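Local coordinates for protein Glp_546_48378_50642 (Giardia intestinalis, PDB 2QVW) that cleaves double-stranded RNA into fragments of 21 to 23 base pairs that direct the destruction of matching RNAs in RNA interference, at residues 297-302 and 320-325; 324-329 and 669-674; 332-337 and 408-413; 340-345 and 657-662; 377-382 and 402-407. One frame throughout, in Å; residues are numbered along the deposited sequence.

Interaction 1: residues 297-302 and 320-325; sequences ERYFAI and RTPFGP
Phe-300 makes the larger van der Waals contact, ring against peptide, with the far end of its ring (CZ, CE1, CE2) resting obliquely on backbone rather than on another side chain. CZ lies 3.6 Å from the N of Gly-324, and CE2 is 3.7 Å from the CA of the same residue. Since Gly-324 carries no side chain, the ring can come directly against the peptide there. CE1 continues the contact more loosely toward the carbonyl of Pro-322. With CG of Phe-300 anti to the backbone N (chi1 175°), the ring projects out from the helix toward the loop.

One residue earlier, Tyr-299 meets the pyrrolidine of Pro-322 with the edge of its ring. The hydroxyl OH is 3.5 Å from CG of Pro-322, and the two side chains stand roughly perpendicular.

Polar bonding plays no part between the segments. The phenol oxygen of Tyr-299 instead forms a hydrogen bond with Thr-98 OG1.

Strand 320-322 is an outermost strand of the antiparallel sheet built largely by the N-terminal region, lying beside strand 35-37. Helix 295-306 packs against the end of that strand and the loop that follows it, while helix 267-284 touches Tyr-299 and helix 330-356 touches Phe-300.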
# COMPACT_ATOMS: atom_id res chain seq x y z
N GLU A 297 -1.04 -6.77 3.97
CA GLU A 297 -0.81 -5.59 3.15
C GLU A 297 -1.97 -4.60 3.26
O GLU A 297 -1.76 -3.39 3.23
CB GLU A 297 -0.57 -6.00 1.70
CG GLU A 297 0.85 -6.53 1.44
CD GLU A 297 1.08 -6.98 -0.00
OE1 GLU A 297 0.45 -7.97 -0.41
OE2 GLU A 297 1.89 -6.35 -0.72
N ARG A 298 -3.19 -5.10 3.37
CA ARG A 298 -4.34 -4.21 3.51
C ARG A 298 -4.22 -3.49 4.85
O ARG A 298 -4.67 -2.35 5.00
CB ARG A 298 -5.65 -5.01 3.47
CG ARG A 298 -6.90 -4.21 3.81
CD ARG A 298 -7.20 -3.13 2.80
NE ARG A 298 -8.50 -2.50 3.04
CZ ARG A 298 -8.95 -1.42 2.40
NH1 ARG A 298 -8.22 -0.83 1.47
NH2 ARG A 298 -10.13 -0.91 2.70
N TYR A 299 -3.62 -4.16 5.84
CA TYR A 299 -3.43 -3.57 7.15
C TYR A 299 -2.51 -2.37 7.01
O TYR A 299 -2.96 -1.23 7.15
CB TYR A 299 -2.80 -4.57 8.12
CG TYR A 299 -2.11 -3.92 9.31
CD1 TYR A 299 -2.82 -3.18 10.24
CD2 TYR A 299 -0.73 -4.01 9.46
CE1 TYR A 299 -2.18 -2.54 11.29
CE2 TYR A 299 -0.09 -3.38 10.50
CZ TYR A 299 -0.81 -2.65 11.41
OH TYR A 299 -0.16 -2.01 12.42
N PHE A 300 -1.24 -2.63 6.74
CA PHE A 300 -0.24 -1.57 6.60
C PHE A 300 -0.74 -0.44 5.71
O PHE A 300 -0.41 0.72 5.92
CB PHE A 300 1.05 -2.14 6.03
CG PHE A 300 2.09 -1.10 5.73
CD1 PHE A 300 2.64 -0.33 6.76
CD2 PHE A 300 2.51 -0.87 4.43
CE1 PHE A 300 3.59 0.65 6.48
CE2 PHE A 300 3.46 0.11 4.14
CZ PHE A 300 4.00 0.88 5.17
N ALA A 301 -1.55 -0.80 4.73
CA ALA A 301 -2.10 0.18 3.81
C ALA A 301 -3.04 1.11 4.56
O ALA A 301 -3.07 2.31 4.32
CB ALA A 301 -2.85 -0.52 2.69
N ILE A 302 -3.81 0.53 5.47
CA ILE A 302 -4.77 1.28 6.27
C ILE A 302 -4.05 2.10 7.33
O ILE A 302 -4.44 3.22 7.63
CB ILE A 302 -5.79 0.33 6.95
CG1 ILE A 302 -6.82 -0.13 5.92
CG2 ILE A 302 -6.47 1.02 8.12
CD1 ILE A 302 -7.99 -0.89 6.51
N ARG A 320 5.85 -2.08 19.26
CA ARG A 320 6.15 -2.39 17.87
C ARG A 320 5.74 -1.33 16.85
O ARG A 320 4.76 -0.61 17.03
CB ARG A 320 5.48 -3.72 17.53
CG ARG A 320 4.03 -3.78 17.94
CD ARG A 320 3.39 -5.08 17.51
NE ARG A 320 1.96 -5.04 17.80
CZ ARG A 320 1.47 -5.05 19.03
NH1 ARG A 320 2.29 -5.11 20.08
NH2 ARG A 320 0.16 -4.97 19.22
N THR A 321 6.52 -1.25 15.77
CA THR A 321 6.27 -0.29 14.71
C THR A 321 6.53 -0.97 13.38
O THR A 321 7.67 -1.26 13.04
CB THR A 321 7.19 0.91 14.82
OG1 THR A 321 6.88 1.63 16.02
CG2 THR A 321 7.01 1.83 13.64
N PRO A 322 5.46 -1.24 12.61
CA PRO A 322 5.46 -1.90 11.29
C PRO A 322 6.11 -1.06 10.19
O PRO A 322 5.87 0.15 10.10
CB PRO A 322 3.98 -2.12 11.00
CG PRO A 322 3.32 -2.05 12.36
CD PRO A 322 4.08 -0.93 13.02
N PHE A 323 6.93 -1.69 9.36
CA PHE A 323 7.56 -0.96 8.27
C PHE A 323 7.28 -1.63 6.94
O PHE A 323 7.24 -2.86 6.85
CB PHE A 323 9.07 -0.85 8.50
CG PHE A 323 9.75 -2.16 8.80
CD1 PHE A 323 9.94 -2.57 10.12
CD2 PHE A 323 10.21 -2.98 7.78
CE1 PHE A 323 10.59 -3.77 10.41
CE2 PHE A 323 10.86 -4.18 8.07
CZ PHE A 323 11.05 -4.58 9.38
N GLY A 324 7.08 -0.82 5.92
CA GLY A 324 6.80 -1.37 4.61
C GLY A 324 8.04 -1.95 3.96
O GLY A 324 9.13 -1.86 4.54
N PRO A 325 7.91 -2.56 2.77
CA PRO A 325 9.09 -3.13 2.12
C PRO A 325 10.25 -2.14 2.21
O PRO A 325 10.05 -0.93 2.25
CB PRO A 325 8.62 -3.34 0.69
CG PRO A 325 7.17 -3.72 0.89
CD PRO A 325 6.71 -2.72 1.93

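Interaction 2: residues 324-329 and 669-674; sequences GPFGVS and LHPTLT
Pro-671 lies over one face of the Phe-326 ring, forming the principal contact between two loops 340 residues apart in sequence. Its CB sits 3.8 Å from the ring centroid and 21° off the ring normal, a CH-pi contact displaced toward the rim. The nearest ring atom is CD1, 3.6 Å from Pro-671 CB, while Pro-671 CG lies over the same face, nearer CG and CD2. Phe-326 CG stands beside its own backbone N (chi1 -49°), which turns the aromatic group to the proline.

The more enclosed half is supplied by Val-328, whose CG2 packs by the carbonyl O of Pro-671. Its backbone is held by hydrogen bonds: Gly-327 and Val-328 both face Gly-324 in a G1 beta bulge, with Gly-324 N bonded to Val-328 O at 2.8 Å. On the other segment, residues 670-673 form a type I beta turn, which presents Pro-671 and Thr-672 to the first loop.

Toward solvent the packing thins. Phe-326 and Thr-672 are both exposed, and they meet through Phe-326 CB and Thr-672 CG2 at 4.1 Å. Arg-336, on helix 330-356, bonds from NE to Leu-673 O and so ties the turn to the first RNase III domain.

His-670, Pro-671 and Thr-672 also line a bound manganese ion. With no hydrogen bond between the two loops, their direct cohesion comes from apolar and CH-pi contact, and the polar fastening is left to neighbouring groups.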
# COMPACT_ATOMS: atom_id res chain seq x y z
N GLY A 324 7.08 -0.82 5.92
CA GLY A 324 6.80 -1.37 4.61
C GLY A 324 8.04 -1.95 3.96
O GLY A 324 9.13 -1.86 4.54
N PRO A 325 7.91 -2.56 2.77
CA PRO A 325 9.09 -3.13 2.12
C PRO A 325 10.25 -2.14 2.21
O PRO A 325 10.05 -0.93 2.25
CB PRO A 325 8.62 -3.34 0.69
CG PRO A 325 7.17 -3.72 0.89
CD PRO A 325 6.71 -2.72 1.93
N PHE A 326 11.47 -2.67 2.27
CA PHE A 326 12.65 -1.82 2.35
C PHE A 326 12.65 -0.97 3.62
O PHE A 326 13.25 0.11 3.67
CB PHE A 326 12.75 -0.93 1.10
CG PHE A 326 12.57 -1.68 -0.19
CD1 PHE A 326 11.32 -1.79 -0.79
CD2 PHE A 326 13.64 -2.35 -0.78
CE1 PHE A 326 11.13 -2.54 -1.95
CE2 PHE A 326 13.47 -3.11 -1.93
CZ PHE A 326 12.21 -3.20 -2.51
N GLY A 327 11.98 -1.47 4.66
CA GLY A 327 11.93 -0.77 5.93
C GLY A 327 11.47 0.67 5.88
O GLY A 327 11.91 1.51 6.67
N VAL A 328 10.55 0.96 4.96
CA VAL A 328 10.02 2.30 4.79
C VAL A 328 8.82 2.58 5.70
O VAL A 328 7.82 1.88 5.65
CB VAL A 328 9.58 2.54 3.32
CG1 VAL A 328 9.32 4.02 3.09
CG2 VAL A 328 10.66 2.03 2.37
N SER A 329 8.94 3.61 6.52
CA SER A 329 7.87 3.98 7.45
C SER A 329 6.53 4.21 6.77
O SER A 329 6.47 4.55 5.60
CB SER A 329 8.27 5.24 8.22
OG SER A 329 7.31 6.27 8.06
N LEU A 669 12.01 2.69 -8.89
CA LEU A 669 13.47 2.78 -8.86
C LEU A 669 14.08 3.18 -7.54
O LEU A 669 15.19 2.77 -7.23
CB LEU A 669 13.96 3.77 -9.91
CG LEU A 669 14.31 3.26 -11.31
CD1 LEU A 669 14.69 4.44 -12.19
CD2 LEU A 669 15.46 2.26 -11.23
N HIS A 670 13.36 3.98 -6.77
CA HIS A 670 13.90 4.43 -5.49
C HIS A 670 12.92 4.22 -4.36
O HIS A 670 12.37 5.17 -3.82
CB HIS A 670 14.29 5.90 -5.61
CG HIS A 670 15.12 6.19 -6.82
ND1 HIS A 670 16.25 5.46 -7.14
CD2 HIS A 670 14.99 7.11 -7.80
CE1 HIS A 670 16.76 5.92 -8.26
NE2 HIS A 670 16.02 6.92 -8.69
N PRO A 671 12.71 2.96 -3.96
CA PRO A 671 11.79 2.55 -2.89
C PRO A 671 11.98 3.19 -1.52
O PRO A 671 11.06 3.15 -0.70
CB PRO A 671 11.98 1.04 -2.84
CG PRO A 671 13.39 0.87 -3.27
CD PRO A 671 13.48 1.80 -4.45
N THR A 672 13.14 3.78 -1.26
CA THR A 672 13.39 4.39 0.04
C THR A 672 13.30 5.91 0.07
O THR A 672 13.18 6.50 1.14
CB THR A 672 14.76 4.01 0.56
OG1 THR A 672 15.76 4.62 -0.26
CG2 THR A 672 14.92 2.50 0.55
N LEU A 673 13.38 6.54 -1.10
CA LEU A 673 13.33 8.00 -1.19
C LEU A 673 11.93 8.55 -0.91
O LEU A 673 10.93 7.83 -0.97
CB LEU A 673 13.81 8.44 -2.57
CG LEU A 673 15.25 8.03 -2.89
CD1 LEU A 673 15.65 8.53 -4.27
CD2 LEU A 673 16.17 8.63 -1.85
N THR A 674 11.86 9.85 -0.60
CA THR A 674 10.59 10.48 -0.29
C THR A 674 10.17 11.52 -1.32
O THR A 674 10.75 11.61 -2.39
CB THR A 674 10.63 11.17 1.07
OG1 THR A 674 11.78 12.02 1.14
CG2 THR A 674 10.68 10.15 2.20

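Interaction 3: residues 332-337 and 408-413; sequences DVFQRL and YEEIVG
This is a buried helix-helix crossing within the first RNase III domain, where the helix bearing the family's signature motif, 330-356, meets helix 404-417, which carries probable manganese ligands. The axes of the two short segments approach to 8.4 Å at 87°, nearly perpendicular.

Glu-410 is the central side chain. Its CG lies over the middle of the Phe-334 ring, 3.6 Å from the centroid and 11° off the normal, making a CH-pi contact through the aliphatic part of the glutamate. A bend at chi2 (-77°) then swings the carboxylate past the ring, beside the Leu-337 side chain. Phe-334 also takes part in a cation-pi interaction with Lys-402.

Next to Glu-410 in sequence, Glu-409 points along a different side of its helix, and its side chain comes within about 3 Å of a bound manganese ion. Glu-338, just past the end of 332-337, lies close to it, and both are probable ligands of the first manganese site. The crossing lies beside this site, to which both helices probably contribute ligands.

Where the helices come nearest, glycine permits backbone contact: Gly-413 CA directs a C-H at the carbonyl O of Leu-337.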
# COMPACT_ATOMS: atom_id res chain seq x y z
N ASP A 332 6.43 7.68 5.46
CA ASP A 332 7.05 7.88 4.17
C ASP A 332 6.15 7.32 3.09
O ASP A 332 5.97 7.92 2.04
CB ASP A 332 8.41 7.18 4.11
CG ASP A 332 9.36 7.68 5.18
OD1 ASP A 332 9.38 8.90 5.42
OD2 ASP A 332 10.08 6.84 5.77
N VAL A 333 5.56 6.17 3.35
CA VAL A 333 4.68 5.58 2.38
C VAL A 333 3.57 6.56 2.02
O VAL A 333 3.28 6.76 0.85
CB VAL A 333 4.07 4.28 2.89
CG1 VAL A 333 3.15 3.70 1.85
CG2 VAL A 333 5.17 3.28 3.21
N PHE A 334 2.94 7.17 3.02
CA PHE A 334 1.88 8.14 2.76
C PHE A 334 2.46 9.24 1.90
O PHE A 334 1.85 9.71 0.95
CB PHE A 334 1.37 8.75 4.06
CG PHE A 334 0.27 9.78 3.86
CD1 PHE A 334 -0.98 9.60 4.47
CD2 PHE A 334 0.47 10.92 3.09
CE1 PHE A 334 -2.00 10.53 4.32
CE2 PHE A 334 -0.54 11.85 2.93
CZ PHE A 334 -1.78 11.66 3.55
N GLN A 335 3.65 9.67 2.27
CA GLN A 335 4.33 10.72 1.56
C GLN A 335 4.51 10.39 0.08
O GLN A 335 4.16 11.19 -0.79
CB GLN A 335 5.70 10.95 2.20
CG GLN A 335 6.13 12.40 2.23
CD GLN A 335 7.52 12.60 2.81
OE1 GLN A 335 7.82 12.11 3.91
NE2 GLN A 335 8.37 13.31 2.07
N ARG A 336 5.04 9.21 -0.23
CA ARG A 336 5.27 8.82 -1.62
C ARG A 336 4.10 8.18 -2.37
O ARG A 336 4.26 7.73 -3.50
CB ARG A 336 6.51 7.92 -1.69
CG ARG A 336 6.53 6.76 -0.72
CD ARG A 336 7.95 6.42 -0.34
NE ARG A 336 8.78 6.18 -1.52
CZ ARG A 336 8.69 5.10 -2.28
NH1 ARG A 336 7.81 4.16 -1.98
NH2 ARG A 336 9.46 4.96 -3.34
N LEU A 337 2.93 8.12 -1.74
CA LEU A 337 1.76 7.55 -2.39
C LEU A 337 0.88 8.72 -2.81
O LEU A 337 0.15 8.64 -3.79
CB LEU A 337 1.00 6.62 -1.44
CG LEU A 337 1.63 5.26 -1.14
CD1 LEU A 337 0.73 4.47 -0.21
CD2 LEU A 337 1.83 4.50 -2.44
N TYR A 408 -6.74 12.20 -0.05
CA TYR A 408 -7.38 11.79 -1.30
C TYR A 408 -6.35 11.28 -2.29
O TYR A 408 -6.50 10.20 -2.83
CB TYR A 408 -8.13 12.97 -1.91
CG TYR A 408 -9.04 12.56 -3.04
CD1 TYR A 408 -10.36 12.19 -2.80
CD2 TYR A 408 -8.58 12.56 -4.36
CE1 TYR A 408 -11.20 11.83 -3.84
CE2 TYR A 408 -9.41 12.20 -5.41
CZ TYR A 408 -10.72 11.83 -5.15
OH TYR A 408 -11.56 11.48 -6.18
N GLU A 409 -5.31 12.08 -2.53
CA GLU A 409 -4.25 11.73 -3.47
C GLU A 409 -3.50 10.49 -3.01
O GLU A 409 -3.03 9.70 -3.83
CB GLU A 409 -3.28 12.91 -3.59
CG GLU A 409 -3.95 14.23 -3.91
CD GLU A 409 -3.00 15.42 -3.74
OE1 GLU A 409 -2.38 15.54 -2.66
OE2 GLU A 409 -2.89 16.23 -4.68
N GLU A 410 -3.37 10.33 -1.70
CA GLU A 410 -2.70 9.17 -1.13
C GLU A 410 -3.50 7.92 -1.50
O GLU A 410 -2.94 6.96 -2.03
CB GLU A 410 -2.62 9.34 0.38
CG GLU A 410 -1.63 8.43 1.10
CD GLU A 410 -2.11 7.01 1.27
OE1 GLU A 410 -3.34 6.76 1.22
OE2 GLU A 410 -1.26 6.12 1.46
N ILE A 411 -4.80 7.94 -1.24
CA ILE A 411 -5.67 6.81 -1.56
C ILE A 411 -5.53 6.47 -3.04
O ILE A 411 -5.40 5.31 -3.41
CB ILE A 411 -7.17 7.12 -1.29
CG1 ILE A 411 -7.51 6.85 0.18
CG2 ILE A 411 -8.06 6.25 -2.18
CD1 ILE A 411 -6.73 7.68 1.14
N VAL A 412 -5.56 7.51 -3.87
CA VAL A 412 -5.43 7.35 -5.31
C VAL A 412 -4.10 6.69 -5.60
O VAL A 412 -4.03 5.74 -6.38
CB VAL A 412 -5.50 8.73 -6.03
CG1 VAL A 412 -5.32 8.56 -7.52
CG2 VAL A 412 -6.83 9.39 -5.75
N GLY A 413 -3.04 7.17 -4.97
CA GLY A 413 -1.73 6.59 -5.18
C GLY A 413 -1.66 5.17 -4.69
O GLY A 413 -0.87 4.37 -5.19

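Interaction 4: residues 340-345 and 657-662; sequences LGDAVL and FLKCSL
Val-344 lays its CG1 methyl against the sulfur of Cys-660, though how closely the two approach is uncertain at this resolution. Cys-660 carries SG anti to the backbone N (chi1 -169°), and this brings the thiol alongside the valine branch. One residue earlier, the methyl of Ala-343 faces the opposing backbone: CB is 3.9 Å from Cys-660 CA and 4.1 Å from Lys-659 O. These small side chains allow the segment axes to approach to 8.3 Å, running in roughly opposed directions at 147°.

The two helices belong to different RNase III domains. Their pairing forms part of the intramolecular interface through which the two domains of Dicer associate, much as two subunits do in dimeric bacterial RNase III.

At the margin, Lys-659 stretches out fully beyond CG to bring NZ within 3.9 Å of Asp-342 OD1, a long salt bridge. The other carboxylate oxygen of Asp-342 lies close to Glu-409, and a bound manganese ion is about 4 Å from the Asp-342 side chain.

The chemistry is thus divided between an apolar seam of alanine, valine and cysteine and a loose ionic link at its border, where the lysine would add positive charge from the second domain beside the carboxylate-rich metal site of the first.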
# COMPACT_ATOMS: atom_id res chain seq x y z
N LEU A 340 2.47 10.38 -5.78
CA LEU A 340 2.10 9.58 -6.94
C LEU A 340 0.60 9.65 -7.23
O LEU A 340 0.19 9.60 -8.39
CB LEU A 340 2.49 8.13 -6.73
CG LEU A 340 2.22 7.27 -7.96
CD1 LEU A 340 3.27 7.56 -9.02
CD2 LEU A 340 2.24 5.81 -7.58
N GLY A 341 -0.22 9.73 -6.19
CA GLY A 341 -1.65 9.79 -6.40
C GLY A 341 -2.00 11.10 -7.06
O GLY A 341 -2.91 11.19 -7.88
N ASP A 342 -1.26 12.13 -6.69
CA ASP A 342 -1.45 13.47 -7.23
C ASP A 342 -1.31 13.46 -8.77
O ASP A 342 -2.12 14.06 -9.50
CB ASP A 342 -0.41 14.40 -6.63
CG ASP A 342 -0.68 15.85 -6.92
OD1 ASP A 342 -1.04 16.18 -8.07
OD2 ASP A 342 -0.54 16.67 -5.99
N ALA A 343 -0.28 12.77 -9.24
CA ALA A 343 0.03 12.65 -10.66
C ALA A 343 -0.93 11.79 -11.48
O ALA A 343 -1.31 12.17 -12.58
CB ALA A 343 1.45 12.14 -10.82
N VAL A 344 -1.31 10.62 -10.96
CA VAL A 344 -2.24 9.74 -11.67
C VAL A 344 -3.59 10.41 -11.71
O VAL A 344 -4.28 10.38 -12.72
CB VAL A 344 -2.42 8.37 -10.97
CG1 VAL A 344 -1.12 7.59 -10.98
CG2 VAL A 344 -2.86 8.58 -9.56
N LEU A 345 -3.96 11.02 -10.59
CA LEU A 345 -5.22 11.72 -10.48
C LEU A 345 -5.22 12.83 -11.51
O LEU A 345 -6.21 13.06 -12.19
CB LEU A 345 -5.36 12.32 -9.09
CG LEU A 345 -6.36 13.47 -8.94
CD1 LEU A 345 -7.73 13.07 -9.45
CD2 LEU A 345 -6.44 13.88 -7.48
N PHE A 657 0.57 12.74 -18.71
CA PHE A 657 1.02 11.36 -18.70
C PHE A 657 2.47 11.24 -18.31
O PHE A 657 2.83 10.38 -17.50
CB PHE A 657 0.87 10.72 -20.06
CG PHE A 657 1.38 9.31 -20.12
CD1 PHE A 657 0.64 8.27 -19.55
CD2 PHE A 657 2.59 9.02 -20.73
CE1 PHE A 657 1.10 6.97 -19.59
CE2 PHE A 657 3.06 7.70 -20.77
CZ PHE A 657 2.31 6.68 -20.20
N LEU A 658 3.31 12.08 -18.91
CA LEU A 658 4.73 12.06 -18.62
C LEU A 658 4.96 12.22 -17.13
O LEU A 658 5.77 11.49 -16.53
CB LEU A 658 5.44 13.20 -19.37
CG LEU A 658 6.94 13.31 -19.09
CD1 LEU A 658 7.58 11.94 -19.27
CD2 LEU A 658 7.56 14.34 -20.01
N LYS A 659 4.25 13.18 -16.54
CA LYS A 659 4.38 13.44 -15.11
C LYS A 659 4.04 12.20 -14.32
O LYS A 659 4.72 11.86 -13.35
CB LYS A 659 3.46 14.58 -14.68
CG LYS A 659 3.65 14.97 -13.22
CD LYS A 659 2.58 15.93 -12.73
CE LYS A 659 2.79 16.29 -11.27
NZ LYS A 659 1.66 17.07 -10.68
N CYS A 660 2.98 11.51 -14.73
CA CYS A 660 2.55 10.29 -14.06
C CYS A 660 3.58 9.17 -14.27
O CYS A 660 4.04 8.54 -13.32
CB CYS A 660 1.20 9.87 -14.63
SG CYS A 660 0.38 8.58 -13.73
N SER A 661 3.93 8.95 -15.53
CA SER A 661 4.89 7.93 -15.92
C SER A 661 6.17 7.99 -15.10
O SER A 661 6.51 7.03 -14.41
CB SER A 661 5.22 8.11 -17.40
OG SER A 661 6.13 7.11 -17.85
N LEU A 662 6.88 9.11 -15.18
CA LEU A 662 8.13 9.29 -14.44
C LEU A 662 8.00 8.96 -12.97
O LEU A 662 8.72 8.11 -12.44
CB LEU A 662 8.63 10.72 -14.57
CG LEU A 662 9.32 11.07 -15.87
CD1 LEU A 662 9.69 12.55 -15.85
CD2 LEU A 662 10.58 10.18 -16.05

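Interaction 5: residues 377-382 and 402-407; sequences ALNYLV and KTWADM
The indole of Trp-404 is met at its edge by the carboxamide of Asn-379: OD1 lies in the ring plane, 3.2 Å from CD1. The amide is turned 54° from the indole, so the two flat groups touch without stacking. The amide nitrogen lies along the base of the tryptophan, with ND2 3.6 Å from Trp-404 CB, and also comes to 4.0 Å from Thr-403 CG2. Asn-379 reaches this position because its CG is anti to the backbone N (chi1 -164°), carrying the amide across to the other segment although the first bond of the side chain is not aimed there.

The backbones come nearest at Ala-405 and Asn-379, whose CA atoms are 4.2 Å apart. Ala-405 CB is 3.9 Å from Leu-378 CB and about as far from the backbone N of Asn-379.

Within the RNase III fold, this contact places the start of helix 404-417 against helix 375-384. The former helix carries Asp-406 and Glu-409, both probable manganese ligands. Asp-406 points away from 377-382, and its side chain touches Phe-334 and Glu-338 of helix 330-356, while its OD1 accepts a weak hydrogen bond from Thr-403 N.

Val-382 spans the remaining apolar side with both methyl branches. CG1 approaches Trp-404 CB at 4.1 Å and, more distantly, Met-407 CB, while CG2 lies 4.0 Å from the Trp-404 carbonyl O. Leu-378 extends beyond Ala-405 to Tyr-408 and Glu-409 on the next turn of helix 404-417, whereas Asn-379 and Trp-404, partly exposed, also touch a neighbouring molecule in the crystal.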
# COMPACT_ATOMS: atom_id res chain seq x y z
N ALA A 377 -11.41 21.58 -3.11
CA ALA A 377 -12.34 20.59 -3.62
C ALA A 377 -12.12 19.23 -2.97
O ALA A 377 -13.04 18.67 -2.37
CB ALA A 377 -12.20 20.49 -5.14
N LEU A 378 -10.91 18.69 -3.09
CA LEU A 378 -10.59 17.38 -2.54
C LEU A 378 -10.82 17.33 -1.05
O LEU A 378 -11.24 16.31 -0.51
CB LEU A 378 -9.14 17.01 -2.83
CG LEU A 378 -8.73 16.81 -4.30
CD1 LEU A 378 -7.35 16.17 -4.32
CD2 LEU A 378 -9.72 15.93 -5.04
N ASN A 379 -10.55 18.44 -0.37
CA ASN A 379 -10.74 18.52 1.07
C ASN A 379 -12.22 18.30 1.38
O ASN A 379 -12.60 18.03 2.50
CB ASN A 379 -10.30 19.89 1.57
CG ASN A 379 -10.09 19.94 3.08
OD1 ASN A 379 -11.02 19.69 3.84
ND2 ASN A 379 -8.86 20.25 3.51
N TYR A 380 -13.06 18.42 0.35
CA TYR A 380 -14.49 18.25 0.50
C TYR A 380 -14.91 16.80 0.27
O TYR A 380 -15.83 16.30 0.90
CB TYR A 380 -15.23 19.14 -0.50
CG TYR A 380 -16.70 18.81 -0.59
CD1 TYR A 380 -17.56 19.14 0.45
CD2 TYR A 380 -17.20 18.07 -1.66
CE1 TYR A 380 -18.89 18.75 0.43
CE2 TYR A 380 -18.53 17.67 -1.69
CZ TYR A 380 -19.37 18.01 -0.64
OH TYR A 380 -20.68 17.59 -0.62
N LEU A 381 -14.23 16.15 -0.67
CA LEU A 381 -14.51 14.76 -1.01
C LEU A 381 -14.05 13.88 0.14
O LEU A 381 -14.62 12.83 0.39
CB LEU A 381 -13.76 14.35 -2.29
CG LEU A 381 -13.90 15.26 -3.51
CD1 LEU A 381 -13.05 14.70 -4.62
CD2 LEU A 381 -15.36 15.38 -3.94
N VAL A 382 -13.01 14.34 0.82
CA VAL A 382 -12.45 13.63 1.96
C VAL A 382 -13.40 13.73 3.15
O VAL A 382 -13.57 12.77 3.91
CB VAL A 382 -11.08 14.21 2.35
CG1 VAL A 382 -10.51 13.45 3.54
CG2 VAL A 382 -10.13 14.13 1.15
N LYS A 402 0.18 19.59 7.03
CA LYS A 402 -0.65 18.41 6.82
C LYS A 402 -2.03 18.88 6.37
O LYS A 402 -2.54 19.89 6.87
CB LYS A 402 -0.75 17.61 8.13
CG LYS A 402 -1.03 16.10 7.95
CD LYS A 402 0.20 15.32 7.46
CE LYS A 402 -0.15 14.50 6.22
NZ LYS A 402 0.78 13.34 6.01
N THR A 403 -2.63 18.14 5.45
CA THR A 403 -3.93 18.50 4.88
C THR A 403 -4.82 17.30 4.62
O THR A 403 -4.35 16.23 4.29
CB THR A 403 -3.71 19.23 3.54
OG1 THR A 403 -3.17 20.53 3.79
CG2 THR A 403 -5.02 19.33 2.76
N TRP A 404 -6.12 17.50 4.74
CA TRP A 404 -7.04 16.41 4.48
C TRP A 404 -6.85 16.02 3.04
O TRP A 404 -6.56 14.87 2.71
CB TRP A 404 -8.50 16.85 4.62
CG TRP A 404 -8.97 17.15 6.01
CD1 TRP A 404 -10.00 17.99 6.34
CD2 TRP A 404 -8.46 16.64 7.24
NE1 TRP A 404 -10.17 18.01 7.70
CE2 TRP A 404 -9.25 17.19 8.27
CE3 TRP A 404 -7.44 15.74 7.57
CZ2 TRP A 404 -9.01 16.89 9.63
CZ3 TRP A 404 -7.21 15.44 8.91
CH2 TRP A 404 -8.00 16.01 9.92
N ALA A 405 -6.98 17.03 2.18
CA ALA A 405 -6.89 16.79 0.75
C ALA A 405 -5.82 15.79 0.37
O ALA A 405 -6.02 14.98 -0.53
CB ALA A 405 -6.67 18.09 0.02
N ASP A 406 -4.69 15.84 1.07
CA ASP A 406 -3.57 14.95 0.82
C ASP A 406 -4.02 13.50 0.85
O ASP A 406 -3.57 12.68 0.05
CB ASP A 406 -2.48 15.13 1.88
CG ASP A 406 -2.06 16.56 2.05
OD1 ASP A 406 -1.18 16.80 2.90
OD2 ASP A 406 -2.62 17.44 1.34
N MET A 407 -4.90 13.20 1.80
CA MET A 407 -5.40 11.85 1.95
C MET A 407 -6.02 11.33 0.66
O MET A 407 -5.85 10.17 0.30
CB MET A 407 -6.41 11.78 3.10
CG MET A 407 -5.79 11.85 4.49
SD MET A 407 -6.94 11.42 5.84
CE MET A 407 -6.96 12.92 6.73

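How the interactions relate
Interactions 1, 3 and 4 are buried, whereas 2 has an exposed side and 5 is only partly buried. Helix 330-356 serves both 3 and 4, and helix 404-417 serves both 3 and 5, so these three contacts form a continuous chain beside the probable first manganese site. Interactions 1 and 2 share Gly-324 and Pro-325 and lead into the same long helix, with Phe-300 touching Val-333. Only 2 and 4 join the two RNase III domains, by loops and by helices respectively. No segment pair is linked by a direct hydrogen bond: aromatic and proline contacts prevail in 1 and 2, glutamate-on-ring packing in 3, small residues with a distant ion pair in 4, and amide-to-indole contact in 5.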